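Local structure of protein BA_2500 (Bacillus anthracis, 4GUC) at residues F17-N22 with T99-M104; L29-L34 with F40-Y45; V54-L59 with K93-G98. The protein is of unknown function but belongs to the DUF5065 family of the E-set clan, consistent with an immunoglobulin-like beta-sandwich. All coordinates share one frame; numbering follows the deposited sequence.

Contact 1: F17-N22 with T99-M104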
loop_
_atom_site.group_PDB
_atom_site.type_symbol
_atom_site.label_atom_id
_atom_site.label_comp_id
_atom_site.label_asym_id
_atom_site.label_seq_id
_atom_site.Cartn_x
_atom_site.Cartn_y
_atom_site.Cartn_z
ATOM N N PHE A 17 -12.995 4.468 0.251
ATOM C CA PHE A 17 -14.066 4.280 1.216
ATOM C C PHE A 17 -14.227 2.782 1.541
ATOM O O PHE A 17 -14.308 2.385 2.708
ATOM C CB PHE A 17 -15.399 4.840 0.712
ATOM C CG PHE A 17 -16.525 4.680 1.692
ATOM C CD1 PHE A 17 -16.861 5.685 2.574
ATOM C CD2 PHE A 17 -17.254 3.493 1.755
ATOM C CE1 PHE A 17 -17.908 5.518 3.483
ATOM C CE2 PHE A 17 -18.281 3.326 2.660
ATOM C CZ PHE A 17 -18.586 4.342 3.532
ATOM N N LEU A 18 -14.259 1.931 0.509
ATOM C CA LEU A 18 -14.442 0.505 0.741
ATOM C C LEU A 18 -13.258 -0.113 1.447
ATOM O O LEU A 18 -13.438 -0.942 2.360
ATOM C CB LEU A 18 -14.818 -0.210 -0.551
ATOM C CG LEU A 18 -16.239 0.085 -1.098
ATOM C CD1 LEU A 18 -16.423 -0.627 -2.452
ATOM C CD2 LEU A 18 -17.311 -0.339 -0.123
ATOM N N LEU A 19 -12.069 0.308 1.081
ATOM C CA LEU A 19 -10.841 -0.193 1.735
ATOM C C LEU A 19 -10.887 0.149 3.223
ATOM O O LEU A 19 -10.711 -0.713 4.096
ATOM C CB LEU A 19 -9.604 0.454 1.082
ATOM C CG LEU A 19 -8.255 0.031 1.677
ATOM C CD1 LEU A 19 -7.964 -1.446 1.303
ATOM C CD2 LEU A 19 -7.139 0.973 1.275
ATOM N N HIS A 20 -11.187 1.402 3.514
ATOM C CA HIS A 20 -11.222 1.882 4.880
ATOM C C HIS A 20 -12.330 1.255 5.690
ATOM O O HIS A 20 -12.241 1.234 6.922
ATOM C CB HIS A 20 -11.279 3.421 4.790
ATOM C CG HIS A 20 -11.290 4.167 6.075
ATOM N ND1 HIS A 20 -10.285 4.056 7.004
ATOM C CD2 HIS A 20 -12.067 5.200 6.476
ATOM C CE1 HIS A 20 -10.502 4.913 7.983
ATOM N NE2 HIS A 20 -11.569 5.631 7.682
ATOM N N HIS A 21 -13.369 0.757 5.049
ATOM C CA HIS A 21 -14.479 0.131 5.761
ATOM C C HIS A 21 -14.435 -1.402 5.748
ATOM O O HIS A 21 -15.337 -2.051 6.273
ATOM C CB HIS A 21 -15.824 0.702 5.256
ATOM C CG HIS A 21 -16.044 2.121 5.693
ATOM N ND1 HIS A 21 -15.497 3.196 5.028
ATOM C CD2 HIS A 21 -16.717 2.637 6.754
ATOM C CE1 HIS A 21 -15.821 4.312 5.659
ATOM N NE2 HIS A 21 -16.576 4.003 6.695
ATOM N N ASN A 22 -13.393 -1.976 5.164
ATOM C CA ASN A 22 -13.252 -3.450 5.104
ATOM C C ASN A 22 -11.899 -4.008 5.487
ATOM O O ASN A 22 -11.822 -5.022 6.184
ATOM C CB ASN A 22 -13.636 -3.883 3.696
ATOM C CG ASN A 22 -15.112 -3.759 3.483
ATOM O OD1 ASN A 22 -15.875 -4.607 3.951
ATOM N ND2 ASN A 22 -15.545 -2.729 2.769
ATOM N N THR A 99 -1.969 12.069 -2.694
ATOM C CA THR A 99 -2.350 11.197 -1.589
ATOM C C THR A 99 -2.241 9.749 -2.023
ATOM O O THR A 99 -2.667 9.380 -3.119
ATOM C CB THR A 99 -3.768 11.531 -1.108
ATOM O OG1 THR A 99 -3.799 12.907 -0.700
ATOM C CG2 THR A 99 -4.210 10.656 0.043
ATOM N N TYR A 100 -1.657 8.919 -1.156
ATOM C CA TYR A 100 -1.404 7.492 -1.418
ATOM C C TYR A 100 -1.787 6.614 -0.259
ATOM O O TYR A 100 -2.088 7.133 0.811
ATOM C CB TYR A 100 0.097 7.326 -1.699
ATOM C CG TYR A 100 0.554 7.968 -2.996
ATOM C CD1 TYR A 100 0.816 9.325 -3.080
ATOM C CD2 TYR A 100 0.745 7.198 -4.138
ATOM C CE1 TYR A 100 1.222 9.928 -4.282
ATOM C CE2 TYR A 100 1.156 7.780 -5.333
ATOM C CZ TYR A 100 1.380 9.153 -5.404
ATOM O OH TYR A 100 1.805 9.720 -6.606
ATOM N N VAL A 101 -1.783 5.302 -0.489
ATOM C CA VAL A 101 -2.074 4.346 0.580
ATOM C C VAL A 101 -1.349 3.060 0.303
ATOM O O VAL A 101 -1.203 2.663 -0.856
ATOM C CB VAL A 101 -3.601 4.066 0.781
ATOM C CG1 VAL A 101 -4.251 3.503 -0.458
ATOM C CG2 VAL A 101 -3.855 3.159 2.010
ATOM N N ALA A 102 -0.818 2.428 1.358
ATOM C CA ALA A 102 -0.135 1.148 1.245
ATOM C C ALA A 102 -1.106 0.065 1.707
ATOM O O ALA A 102 -1.711 0.163 2.788
ATOM C CB ALA A 102 1.155 1.105 2.068
ATOM N N VAL A 103 -1.241 -0.974 0.883
ATOM C CA VAL A 103 -2.138 -2.083 1.142
ATOM C C VAL A 103 -1.381 -3.395 1.050
ATOM O O VAL A 103 -0.571 -3.567 0.139
ATOM C CB VAL A 103 -3.299 -2.111 0.086
ATOM C CG1 VAL A 103 -4.244 -3.279 0.281
ATOM C CG2 VAL A 103 -4.060 -0.778 0.115
HETATM N N MSE A 104 -1.627 -4.311 1.986
HETATM C CA MSE A 104 -1.035 -5.624 1.969
HETATM C C MSE A 104 -2.086 -6.693 1.775
HETATM O O MSE A 104 -3.145 -6.661 2.437
HETATM C CB MSE A 104 -0.264 -5.925 3.254
HETATM C CG MSE A 104 0.473 -7.288 3.218
HETATM SE SE MSE A 104 1.552 -7.739 4.731
HETATM C CE MSE A 104 0.155 -7.998 6.005
#
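A short helix lies over the outer face of a beta-sheet here, and Leu19 of helix 16-22 rests on Val101 and Val103 of strand 98-106. The two valines are alternate residues of the strand and so face the helix together, while Ala102 between them turns to the other side. Leu19 holds its CG anti to the backbone N (chi1 179°), which carries both methyls toward the strand. Its CD2 does most of the touching, at 3.7 Å from Val103 CG2 and 4.0 Å from Val101 CG2; the second branch, CD1, adds a looser approach of 4.1 Å to Val103 CG2. Leu19 meets Val101 tip to tip but slides past Val103, the two side chains running in opposite directions. All three residues are buried, and Trp11 and Tyr57 also pack on Val103.

The helix is fastened to itself on its far side. His21 ND1 reaches back to Phe17 O at 2.7 Å with the oxygen in the imidazole plane, and the same nitrogen sits over the centre of the Phe17 ring. Asn22 ND2 reaches Leu18 O in a similar way, at 2.8 Å. His20 ND1 bonds to Tyr112 OH, tying the helix to strand 109-119 as well. A single leucine resting on two alternate valines thus joins the helix to the sheet, on the face opposite the one that Ala102 turns to Phe40, consistent with an E-set-like beta-sandwich.

Contact 2: L29-L34 with F40-Y45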
loop_
_atom_site.group_PDB
_atom_site.type_symbol
_atom_site.label_atom_id
_atom_site.label_comp_id
_atom_site.label_asym_id
_atom_site.label_seq_id
_atom_site.Cartn_x
_atom_site.Cartn_y
_atom_site.Cartn_z
ATOM N N LEU A 29 2.095 -0.475 8.741
ATOM C CA LEU A 29 1.988 0.088 7.399
ATOM C C LEU A 29 1.810 1.605 7.356
ATOM O O LEU A 29 1.799 2.222 6.284
ATOM C CB LEU A 29 0.836 -0.526 6.603
ATOM C CG LEU A 29 1.018 -1.917 6.045
ATOM C CD1 LEU A 29 -0.308 -2.487 5.507
ATOM C CD2 LEU A 29 2.074 -1.845 4.919
ATOM N N ALA A 30 1.643 2.242 8.523
ATOM C CA ALA A 30 1.421 3.716 8.626
ATOM C C ALA A 30 2.732 4.518 8.727
ATOM O O ALA A 30 3.104 5.020 9.788
ATOM C CB ALA A 30 0.507 4.019 9.803
ATOM N N VAL A 31 3.309 4.775 7.556
ATOM C CA VAL A 31 4.594 5.422 7.369
ATOM C C VAL A 31 4.637 6.936 7.531
ATOM O O VAL A 31 5.707 7.526 7.663
ATOM C CB VAL A 31 5.157 5.031 5.930
ATOM C CG1 VAL A 31 5.320 3.492 5.850
ATOM C CG2 VAL A 31 4.247 5.495 4.774
ATOM N N GLY A 32 3.463 7.544 7.471
ATOM C CA GLY A 32 3.363 8.984 7.600
ATOM C C GLY A 32 3.638 9.579 6.238
ATOM O O GLY A 32 3.820 8.866 5.260
ATOM N N ASP A 33 3.707 10.894 6.174
ATOM C CA ASP A 33 3.955 11.580 4.904
ATOM C C ASP A 33 5.392 11.378 4.461
ATOM O O ASP A 33 6.326 11.358 5.290
ATOM C CB ASP A 33 3.670 13.057 5.019
ATOM C CG ASP A 33 2.213 13.361 5.331
ATOM O OD1 ASP A 33 1.304 12.519 5.098
ATOM O OD2 ASP A 33 1.988 14.487 5.826
ATOM N N LEU A 34 5.577 11.232 3.155
ATOM C CA LEU A 34 6.914 11.011 2.573
ATOM C C LEU A 34 7.241 12.070 1.518
ATOM O O LEU A 34 6.331 12.720 0.972
ATOM C CB LEU A 34 6.978 9.602 1.949
ATOM C CG LEU A 34 6.710 8.413 2.889
ATOM C CD1 LEU A 34 6.736 7.085 2.152
ATOM C CD2 LEU A 34 7.738 8.427 4.009
ATOM N N PHE A 40 10.348 3.952 1.463
ATOM C CA PHE A 40 9.253 3.254 2.161
ATOM C C PHE A 40 9.934 1.969 2.622
ATOM O O PHE A 40 10.474 1.250 1.797
ATOM C CB PHE A 40 8.123 2.980 1.167
ATOM C CG PHE A 40 6.999 2.160 1.705
ATOM C CD1 PHE A 40 5.869 2.749 2.262
ATOM C CD2 PHE A 40 7.065 0.783 1.656
ATOM C CE1 PHE A 40 4.818 1.975 2.758
ATOM C CE2 PHE A 40 6.003 0.006 2.144
ATOM C CZ PHE A 40 4.885 0.617 2.683
ATOM N N ASP A 41 9.901 1.656 3.922
ATOM C CA ASP A 41 10.586 0.446 4.413
ATOM C C ASP A 41 9.879 -0.006 5.672
ATOM O O ASP A 41 9.983 0.640 6.715
ATOM C CB ASP A 41 12.073 0.792 4.609
ATOM C CG ASP A 41 12.959 -0.393 5.049
ATOM O OD1 ASP A 41 12.472 -1.497 5.370
ATOM O OD2 ASP A 41 14.218 -0.206 5.054
ATOM N N VAL A 42 9.141 -1.101 5.549
ATOM C CA VAL A 42 8.368 -1.669 6.648
ATOM C C VAL A 42 8.604 -3.153 6.864
ATOM O O VAL A 42 8.855 -3.888 5.916
ATOM C CB VAL A 42 6.844 -1.435 6.412
ATOM C CG1 VAL A 42 6.570 0.088 6.218
ATOM C CG2 VAL A 42 6.330 -2.175 5.198
ATOM N N THR A 43 8.483 -3.603 8.112
ATOM C CA THR A 43 8.619 -5.032 8.479
ATOM C C THR A 43 7.299 -5.392 9.171
ATOM O O THR A 43 6.912 -4.726 10.141
ATOM C CB THR A 43 9.831 -5.337 9.357
ATOM O OG1 THR A 43 11.016 -5.073 8.602
ATOM C CG2 THR A 43 9.840 -6.824 9.782
ATOM N N ILE A 44 6.658 -6.472 8.737
ATOM C CA ILE A 44 5.342 -6.870 9.216
ATOM C C ILE A 44 5.232 -8.354 9.478
ATOM O O ILE A 44 5.741 -9.165 8.675
ATOM C CB ILE A 44 4.318 -6.561 8.054
ATOM C CG1 ILE A 44 4.461 -5.109 7.565
ATOM C CG2 ILE A 44 2.910 -6.838 8.510
ATOM C CD1 ILE A 44 3.596 -4.734 6.373
ATOM N N TYR A 45 4.603 -8.751 10.581
ATOM C CA TYR A 45 4.368 -10.165 10.848
ATOM C C TYR A 45 3.345 -10.689 9.831
ATOM O O TYR A 45 2.239 -10.127 9.731
ATOM C CB TYR A 45 3.839 -10.400 12.262
ATOM C CG TYR A 45 3.345 -11.820 12.489
ATOM C CD1 TYR A 45 4.242 -12.898 12.537
ATOM C CD2 TYR A 45 1.982 -12.100 12.702
ATOM C CE1 TYR A 45 3.835 -14.160 12.745
ATOM C CE2 TYR A 45 1.565 -13.389 12.927
ATOM C CZ TYR A 45 2.495 -14.429 12.968
ATOM O OH TYR A 45 2.066 -15.735 13.216
#
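Val31 crosses Phe40 at about a right angle, placing its CG1 methyl 3.5 Å from Phe40 CE1. The same methyl lies 3.6 Å from Val42 CG1, again with the side chains crossed, so one branch of Val31 touches two residues that are neighbours on the same side of strand 39-45. Within the strand, Val42 CG1 lies over one face of the Phe40 ring, offset toward the rim. The ring reaches this position with CG anti to the backbone N (chi1 174°). Two leucines come to the ring edge near its plane: Leu29 through CD2, 4.4 Å from Phe40 CZ, and Leu34 through CD1, 4.4 Å from Phe40 CD1.

No hydrogen bond links the two segments. Residues 29-33 belong to the connection between strands 24-25 and 34-35, and Leu34 opens the second of these. The connection runs beside strand 39-45, whose other neighbour is strand 84-90 of the two-stranded antiparallel sheet. The apolar side chains of 29-34 pack against the strand at the border of what is probably an E-set-like beta-sandwich, with Leu29 also touching Met104 of the larger sheet. Asp41, pointing away from the loop, makes a salt bridge with Arg86 on strand 84-90.

Farther along, Leu29 and Ile44 also cross at nearly a right angle. Leu29 CD2 is 3.6 Å from Ile44 CD1, the methyl at the end of the isoleucine chain, and Leu29 CG follows at 3.8 Å from the same atom. A glycerol, probably from the crystallisation liquor, lies about 4 Å from the Ile44 side chain.

Contact 3: V54-L59 with K93-G98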
loop_
_atom_site.group_PDB
_atom_site.type_symbol
_atom_site.label_atom_id
_atom_site.label_comp_id
_atom_site.label_asym_id
_atom_site.label_seq_id
_atom_site.Cartn_x
_atom_site.Cartn_y
_atom_site.Cartn_z
ATOM N N VAL A 54 2.808 -6.120 -0.867
ATOM C CA VAL A 54 2.338 -4.764 -0.582
ATOM C C VAL A 54 2.275 -3.927 -1.865
ATOM O O VAL A 54 3.160 -4.019 -2.715
ATOM C CB VAL A 54 3.274 -4.042 0.424
ATOM C CG1 VAL A 54 2.979 -2.512 0.486
ATOM C CG2 VAL A 54 3.218 -4.705 1.774
ATOM N N LYS A 55 1.204 -3.181 -2.051
ATOM C CA LYS A 55 1.077 -2.268 -3.151
ATOM C C LYS A 55 0.877 -0.857 -2.613
ATOM O O LYS A 55 0.258 -0.666 -1.557
ATOM C CB LYS A 55 -0.157 -2.599 -4.007
ATOM C CG LYS A 55 -0.035 -3.801 -4.912
ATOM C CD LYS A 55 -1.318 -4.162 -5.625
ATOM C CE LYS A 55 -1.140 -5.354 -6.523
ATOM N NZ LYS A 55 -2.489 -5.662 -7.114
ATOM N N ILE A 56 1.442 0.118 -3.316
ATOM C CA ILE A 56 1.263 1.526 -3.064
ATOM C C ILE A 56 0.305 2.027 -4.168
ATOM O O ILE A 56 0.607 1.884 -5.355
ATOM C CB ILE A 56 2.566 2.343 -3.071
ATOM C CG1 ILE A 56 3.517 1.851 -1.957
ATOM C CG2 ILE A 56 2.245 3.825 -2.911
ATOM C CD1 ILE A 56 4.838 2.605 -1.849
ATOM N N TYR A 57 -0.853 2.539 -3.764
ATOM C CA TYR A 57 -1.826 3.104 -4.672
ATOM C C TYR A 57 -1.963 4.605 -4.451
ATOM O O TYR A 57 -1.848 5.101 -3.329
ATOM C CB TYR A 57 -3.227 2.556 -4.394
ATOM C CG TYR A 57 -3.505 1.072 -4.611
ATOM C CD1 TYR A 57 -4.053 0.621 -5.807
ATOM C CD2 TYR A 57 -3.314 0.133 -3.609
ATOM C CE1 TYR A 57 -4.374 -0.722 -6.006
ATOM C CE2 TYR A 57 -3.621 -1.201 -3.799
ATOM C CZ TYR A 57 -4.172 -1.628 -4.984
ATOM O OH TYR A 57 -4.488 -2.957 -5.077
ATOM N N GLN A 58 -2.239 5.342 -5.526
ATOM C CA GLN A 58 -2.520 6.750 -5.440
ATOM C C GLN A 58 -4.055 6.885 -5.347
ATOM O O GLN A 58 -4.809 6.160 -6.000
ATOM C CB GLN A 58 -2.044 7.492 -6.695
ATOM C CG GLN A 58 -2.269 8.974 -6.625
ATOM C CD GLN A 58 -1.998 9.673 -7.944
ATOM O OE1 GLN A 58 -2.936 9.869 -8.717
ATOM N NE2 GLN A 58 -0.750 9.910 -8.260
ATOM N N LEU A 59 -4.523 7.808 -4.512
ATOM C CA LEU A 59 -5.953 8.071 -4.349
ATOM C C LEU A 59 -6.269 9.310 -5.213
ATOM O O LEU A 59 -5.814 10.426 -4.891
ATOM C CB LEU A 59 -6.294 8.299 -2.860
ATOM C CG LEU A 59 -7.748 8.669 -2.513
ATOM C CD1 LEU A 59 -8.745 7.720 -3.078
ATOM C CD2 LEU A 59 -7.940 8.770 -1.012
ATOM N N LYS A 93 10.549 10.458 -8.131
ATOM C CA LYS A 93 9.673 11.461 -8.715
ATOM C C LYS A 93 8.524 10.862 -9.517
ATOM O O LYS A 93 7.570 11.568 -9.848
ATOM C CB LYS A 93 10.453 12.446 -9.572
ATOM C CG LYS A 93 11.348 13.353 -8.766
ATOM C CD LYS A 93 12.024 14.311 -9.679
ATOM C CE LYS A 93 12.893 15.264 -8.897
ATOM N NZ LYS A 93 13.705 16.125 -9.739
ATOM N N ALA A 94 8.607 9.575 -9.826
ATOM C CA ALA A 94 7.539 8.886 -10.545
ATOM C C ALA A 94 6.237 8.954 -9.710
ATOM O O ALA A 94 5.137 8.805 -10.244
ATOM C CB ALA A 94 7.944 7.443 -10.821
ATOM N N TYR A 95 6.365 9.142 -8.386
ATOM C CA TYR A 95 5.221 9.297 -7.513
ATOM C C TYR A 95 4.855 10.799 -7.483
ATOM O O TYR A 95 5.383 11.562 -6.654
ATOM C CB TYR A 95 5.553 8.837 -6.094
ATOM C CG TYR A 95 5.872 7.359 -5.945
ATOM C CD1 TYR A 95 7.150 6.869 -6.207
ATOM C CD2 TYR A 95 4.896 6.445 -5.515
ATOM C CE1 TYR A 95 7.457 5.498 -6.053
ATOM C CE2 TYR A 95 5.189 5.098 -5.356
ATOM C CZ TYR A 95 6.473 4.631 -5.634
ATOM O OH TYR A 95 6.806 3.303 -5.484
ATOM N N ASN A 96 3.912 11.180 -8.336
ATOM C CA ASN A 96 3.431 12.547 -8.433
ATOM C C ASN A 96 2.919 13.052 -7.083
ATOM O O ASN A 96 2.231 12.314 -6.383
ATOM C CB ASN A 96 2.260 12.540 -9.413
ATOM C CG ASN A 96 2.656 12.040 -10.794
ATOM O OD1 ASN A 96 2.169 10.996 -11.248
ATOM N ND2 ASN A 96 3.600 12.727 -11.430
ATOM N N PRO A 97 3.266 14.296 -6.686
ATOM C CA PRO A 97 2.717 14.734 -5.412
ATOM C C PRO A 97 1.200 14.480 -5.294
ATOM O O PRO A 97 0.440 14.746 -6.218
ATOM C CB PRO A 97 3.061 16.219 -5.381
ATOM C CG PRO A 97 4.346 16.284 -6.162
ATOM C CD PRO A 97 4.118 15.333 -7.296
ATOM N N GLY A 98 0.785 13.909 -4.179
ATOM C CA GLY A 98 -0.624 13.618 -3.955
ATOM C C GLY A 98 -0.815 12.730 -2.750
ATOM O O GLY A 98 0.068 12.662 -1.888
#
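Ile56 divides at CB into two branches, and both come up to the aromatic side chain of Tyr95. CG2, set anti to the backbone N, meets the ring at its edge, 4.0 Å from Tyr95 CE2. The longer branch leaves CB beside the backbone N (chi1 -62°) and extends through CG1 to CD1, which comes within 4.2 Å of Tyr95 OH. The two side chains cross at about a right angle, with the two branches of Ile56 meeting different points of Tyr95, CG2 the ring edge and CD1 the hydroxyl.

Two residues on, Gln58 points to the same side of the strand. Its extended chain brings NE2 to 4.2 Å from Asn96 CB, a van der Waals approach, and the polar ends of the two amides bond to other groups. Gln58 OE1 pairs with Ser60 OG; in the conformer given, Asn96 OD1 pairs with Tyr72 OH. Tyr100 OH hydrogen-bonds both Gln58 NE2 and Asn96 O, bridging strand and loop where no direct bond does.

Strand 53-59 runs antiparallel between strands 69-76 and 98-106, with backbone bonds from Ile56 to Tyr72 and Lys73 and from Tyr57 to Val101. The 93-98 loop, which links strand 84-90 to strand 98-106, crosses from one sheet to the other, and Tyr95 lies between them, touching Thr89 on strand 84-90 and Lys73 and Tyr100 on the larger sheet.

In the fold
Contacts 2 and 3 follow one another along the chain, and both are nested within the loop closed by contact 1. The three centres lie about 13 to 14 Å from one another. Contacts 1 and 3 share the mixed sheet, where strands 98-106 and 53-59 are neighbours and Val103 O lies 2.8 Å from Lys55 N in a probable hydrogen bond. Contact 2 lies across the core: Phe40 CZ is 3.8 Å from Ala102 CB, and Phe40 CG is 4.2 Å from Ile56 CD1. The helix thus covers one face of strand 98-106 and the second sheet the other, layering this small single-chain domain.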